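Local coordinates for protein TRAP-type transporter, periplasmic component (Cupriavidus necator, PDB 4P8B) that binds (S)-2-acetolactate as the periplasmic solute-binding component of a TRAP-type transporter, probably delivering it for uptake into the cell, at residues Lys57-Gly62 against Lys265-Asp270. Numbering follows the deposited sequence.
Sequences KQRTNG and KQAAVD
R59, the last residue of helix 44-59, forms a salt bridge with D270 of helix 258-279. Both end nitrogens of the guanidinium converge on one carboxylate oxygen: R59 NH1 lies 2.8 Å from D270 OD2 and R59 NH2 lies 3.0 Å from that same atom. The oxygen sits in the guanidinium plane, at its edge, so both N-H groups reach it, though with bent bonds (152° from NH1, 138° from NH2). The carboxylate stands nearly upright to the guanidinium, with the planes 82° apart, and OD2 is met on its anti side, by donors somewhat tilted from the carboxylate plane. Arginine suits the place because its long chain, extended from CG to NE, carries the guanidinium across to D270, whose CA lies 12.2 Å from R59 CA.

A further hydrogen bond, within helix 258-279, engages the other oxygen. One turn before the aspartate, Q266 donates from NE2 to D270 OD1 at 2.9 Å, coming from above the carboxylate plane, and so helps fix the carboxylate's rotation.

Van der Waals contact across the pair is slight: R59 NH1 passes 3.8 Å from A267 CA, where a small residue leaves room for the guanidinium. The A267 methyl also packs on W52, L55 and V56 of helix 44-59.

Just beyond R59 a Schellman motif ends the helix, with G62 N bonded to K57 O at 2.8 Å and N61 in positive phi as the C-prime residue.

Away from the acetolactate pocket, the contact thus ties a helix C-terminus to a neighbouring helix through charge. The partly exposed setting probably tempers its strength, while the bond from Q266 to OD1 leaves OD2 to take both R59 donors.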
ATOM      1  N   LYS A  57       2.129 -19.160 -15.464  1.00 21.39           N
ATOM      2  CA  LYS A  57       2.977 -19.998 -16.290  1.00 23.54           C
ATOM      3  C   LYS A  57       2.461 -21.420 -16.243  1.00 23.79           C
ATOM      4  O   LYS A  57       2.251 -22.041 -17.291  1.00 24.98           O
ATOM      5  CB  LYS A  57       4.414 -19.929 -15.797  1.00 22.45           C
ATOM      6  CG  LYS A  57       5.394 -20.554 -16.780  1.00 26.45           C
ATOM      7  CD  LYS A  57       6.813 -20.163 -16.435  1.00 37.33           C
ATOM      8  CE  LYS A  57       7.462 -21.213 -15.561  1.00 38.51           C
ATOM      9  NZ  LYS A  57       8.032 -22.298 -16.405  1.00 43.40           N
ATOM     10  N   GLN A  58       2.266 -21.943 -15.041  1.00 23.51           N
ATOM     11  CA  GLN A  58       1.790 -23.303 -14.837  1.00 24.90           C
ATOM     12  C   GLN A  58       0.488 -23.571 -15.581  1.00 26.59           C
ATOM     13  O   GLN A  58       0.373 -24.571 -16.285  1.00 26.64           O
ATOM     14  CB  GLN A  58       1.599 -23.559 -13.340  1.00 28.80           C
ATOM     15  CG  GLN A  58       1.119 -24.964 -12.997  1.00 34.70           C
ATOM     16  CD  GLN A  58       1.218 -25.274 -11.511  1.00 37.92           C
ATOM     17  OE1 GLN A  58       1.582 -24.414 -10.705  1.00 42.69           O
ATOM     18  NE2 GLN A  58       0.888 -26.509 -11.141  1.00 47.92           N
ATOM     19  N   ARG A  59      -0.478 -22.666 -15.453  1.00 24.30           N
ATOM     20  CA  ARG A  59      -1.842 -22.898 -15.937  1.00 24.98           C
ATOM     21  C   ARG A  59      -2.035 -22.536 -17.407  1.00 25.45           C
ATOM     22  O   ARG A  59      -3.085 -22.842 -18.001  1.00 28.47           O
ATOM     23  CB  ARG A  59      -2.827 -22.117 -15.054  1.00 23.66           C
ATOM     24  CG  ARG A  59      -2.842 -22.603 -13.610  1.00 23.26           C
ATOM     25  CD  ARG A  59      -3.731 -21.728 -12.734  1.00 24.12           C
ATOM     26  NE  ARG A  59      -3.705 -22.142 -11.330  1.00 24.25           N
ATOM     27  CZ  ARG A  59      -4.325 -21.501 -10.333  1.00 23.20           C
ATOM     28  NH1 ARG A  59      -5.043 -20.406 -10.562  1.00 19.98           N
ATOM     29  NH2 ARG A  59      -4.237 -21.973  -9.102  1.00 24.41           N
ATOM     30  N   THR A  60      -1.035 -21.901 -18.006  1.00 25.26           N
ATOM     31  CA  THR A  60      -1.041 -21.679 -19.452  1.00 26.08           C
ATOM     32  C   THR A  60      -0.098 -22.624 -20.183  1.00 27.40           C
ATOM     33  O   THR A  60       0.251 -22.378 -21.335  1.00 28.05           O
ATOM     34  CB  THR A  60      -0.654 -20.244 -19.836  1.00 25.18           C
ATOM     35  OG1 THR A  60       0.697 -19.968 -19.416  1.00 24.64           O
ATOM     36  CG2 THR A  60      -1.627 -19.258 -19.203  1.00 24.02           C
ATOM     37  N   ASN A  61       0.336 -23.672 -19.496  1.00 27.86           N
ATOM     38  CA  ASN A  61       1.213 -24.659 -20.118  1.00 29.28           C
ATOM     39  C   ASN A  61       2.538 -24.037 -20.546  1.00 29.08           C
ATOM     40  O   ASN A  61       3.217 -24.551 -21.433  1.00 30.29           O
ATOM     41  CB  ASN A  61       0.521 -25.307 -21.334  1.00 30.76           C
ATOM     42  CG  ASN A  61      -0.670 -26.179 -20.945  1.00 31.33           C
ATOM     43  OD1 ASN A  61      -0.646 -26.857 -19.919  1.00 31.31           O
ATOM     44  ND2 ASN A  61      -1.709 -26.201 -21.801  1.00 32.00           N
ATOM     45  N   GLY A  62       2.926 -22.931 -19.910  1.00 27.63           N
ATOM     46  CA  GLY A  62       4.179 -22.283 -20.241  1.00 27.42           C
ATOM     47  C   GLY A  62       4.043 -21.198 -21.293  1.00 27.24           C
ATOM     48  O   GLY A  62       5.030 -20.576 -21.676  1.00 27.15           O
ATOM     49  N   LYS A 265      -6.648 -13.949 -14.694  1.00 21.22           N
ATOM     50  CA  LYS A 265      -7.512 -13.361 -13.684  1.00 20.16           C
ATOM     51  C   LYS A 265      -7.644 -14.286 -12.492  1.00 19.70           C
ATOM     52  O   LYS A 265      -7.451 -13.855 -11.364  1.00 18.37           O
ATOM     53  CB  LYS A 265      -8.888 -13.041 -14.264  1.00 21.04           C
ATOM     54  CG  LYS A 265      -9.855 -12.452 -13.244  1.00 22.27           C
ATOM     55  CD  LYS A 265     -11.066 -11.849 -13.936  1.00 33.26           C
ATOM     56  CE  LYS A 265     -11.953 -11.103 -12.950  1.00 34.83           C
ATOM     57  NZ  LYS A 265     -12.977 -10.262 -13.637  1.00 40.31           N
ATOM     58  N   GLN A 266      -7.955 -15.560 -12.702  1.00 20.88           N
ATOM     59  CA  GLN A 266      -8.100 -16.457 -11.553  1.00 20.62           C
ATOM     60  C   GLN A 266      -6.767 -16.624 -10.810  1.00 19.74           C
ATOM     61  O   GLN A 266      -6.731 -16.770  -9.583  1.00 18.91           O
ATOM     62  CB  GLN A 266      -8.654 -17.822 -11.976  1.00 22.30           C
ATOM     63  CG  GLN A 266      -8.921 -18.748 -10.807  1.00 23.86           C
ATOM     64  CD  GLN A 266      -9.980 -18.197  -9.861  1.00 23.10           C
ATOM     65  OE1 GLN A 266     -11.056 -17.795 -10.293  1.00 33.86           O
ATOM     66  NE2 GLN A 266      -9.674 -18.174  -8.566  1.00 23.22           N
ATOM     67  N   ALA A 267      -5.668 -16.601 -11.547  1.00 20.06           N
ATOM     68  CA  ALA A 267      -4.358 -16.695 -10.926  1.00 19.39           C
ATOM     69  C   ALA A 267      -4.095 -15.473 -10.036  1.00 17.68           C
ATOM     70  O   ALA A 267      -3.539 -15.611  -8.942  1.00 16.91           O
ATOM     71  CB  ALA A 267      -3.275 -16.841 -11.976  1.00 20.22           C
ATOM     72  N   ALA A 268      -4.516 -14.294 -10.493  1.00 17.23           N
ATOM     73  CA  ALA A 268      -4.412 -13.081  -9.678  1.00 15.77           C
ATOM     74  C   ALA A 268      -5.279 -13.182  -8.411  1.00 15.07           C
ATOM     75  O   ALA A 268      -4.857 -12.796  -7.328  1.00 14.01           O
ATOM     76  CB  ALA A 268      -4.807 -11.868 -10.485  1.00 15.74           C
ATOM     77  N   VAL A 269      -6.495 -13.706  -8.556  1.00 15.81           N
ATOM     78  CA  VAL A 269      -7.379 -13.885  -7.405  1.00 15.38           C
ATOM     79  C   VAL A 269      -6.764 -14.830  -6.371  1.00 15.21           C
ATOM     80  O   VAL A 269      -6.752 -14.531  -5.174  1.00 14.33           O
ATOM     81  CB  VAL A 269      -8.754 -14.397  -7.881  1.00 19.42           C
ATOM     82  CG1 VAL A 269      -9.614 -14.895  -6.702  1.00 18.63           C
ATOM     83  CG2 VAL A 269      -9.453 -13.288  -8.655  1.00 19.77           C
ATOM     84  N   ASP A 270      -6.221 -15.954  -6.841  1.00 16.24           N
ATOM     85  CA  ASP A 270      -5.558 -16.928  -5.968  1.00 16.80           C
ATOM     86  C   ASP A 270      -4.318 -16.336  -5.301  1.00 15.32           C
ATOM     87  O   ASP A 270      -4.102 -16.489  -4.091  1.00 15.39           O
ATOM     88  CB  ASP A 270      -5.157 -18.183  -6.751  1.00 17.92           C
ATOM     89  CG  ASP A 270      -6.347 -18.981  -7.230  1.00 22.32           C
ATOM     90  OD1 ASP A 270      -7.470 -18.711  -6.757  1.00 21.03           O
ATOM     91  OD2 ASP A 270      -6.157 -19.880  -8.089  1.00 20.60           O
TER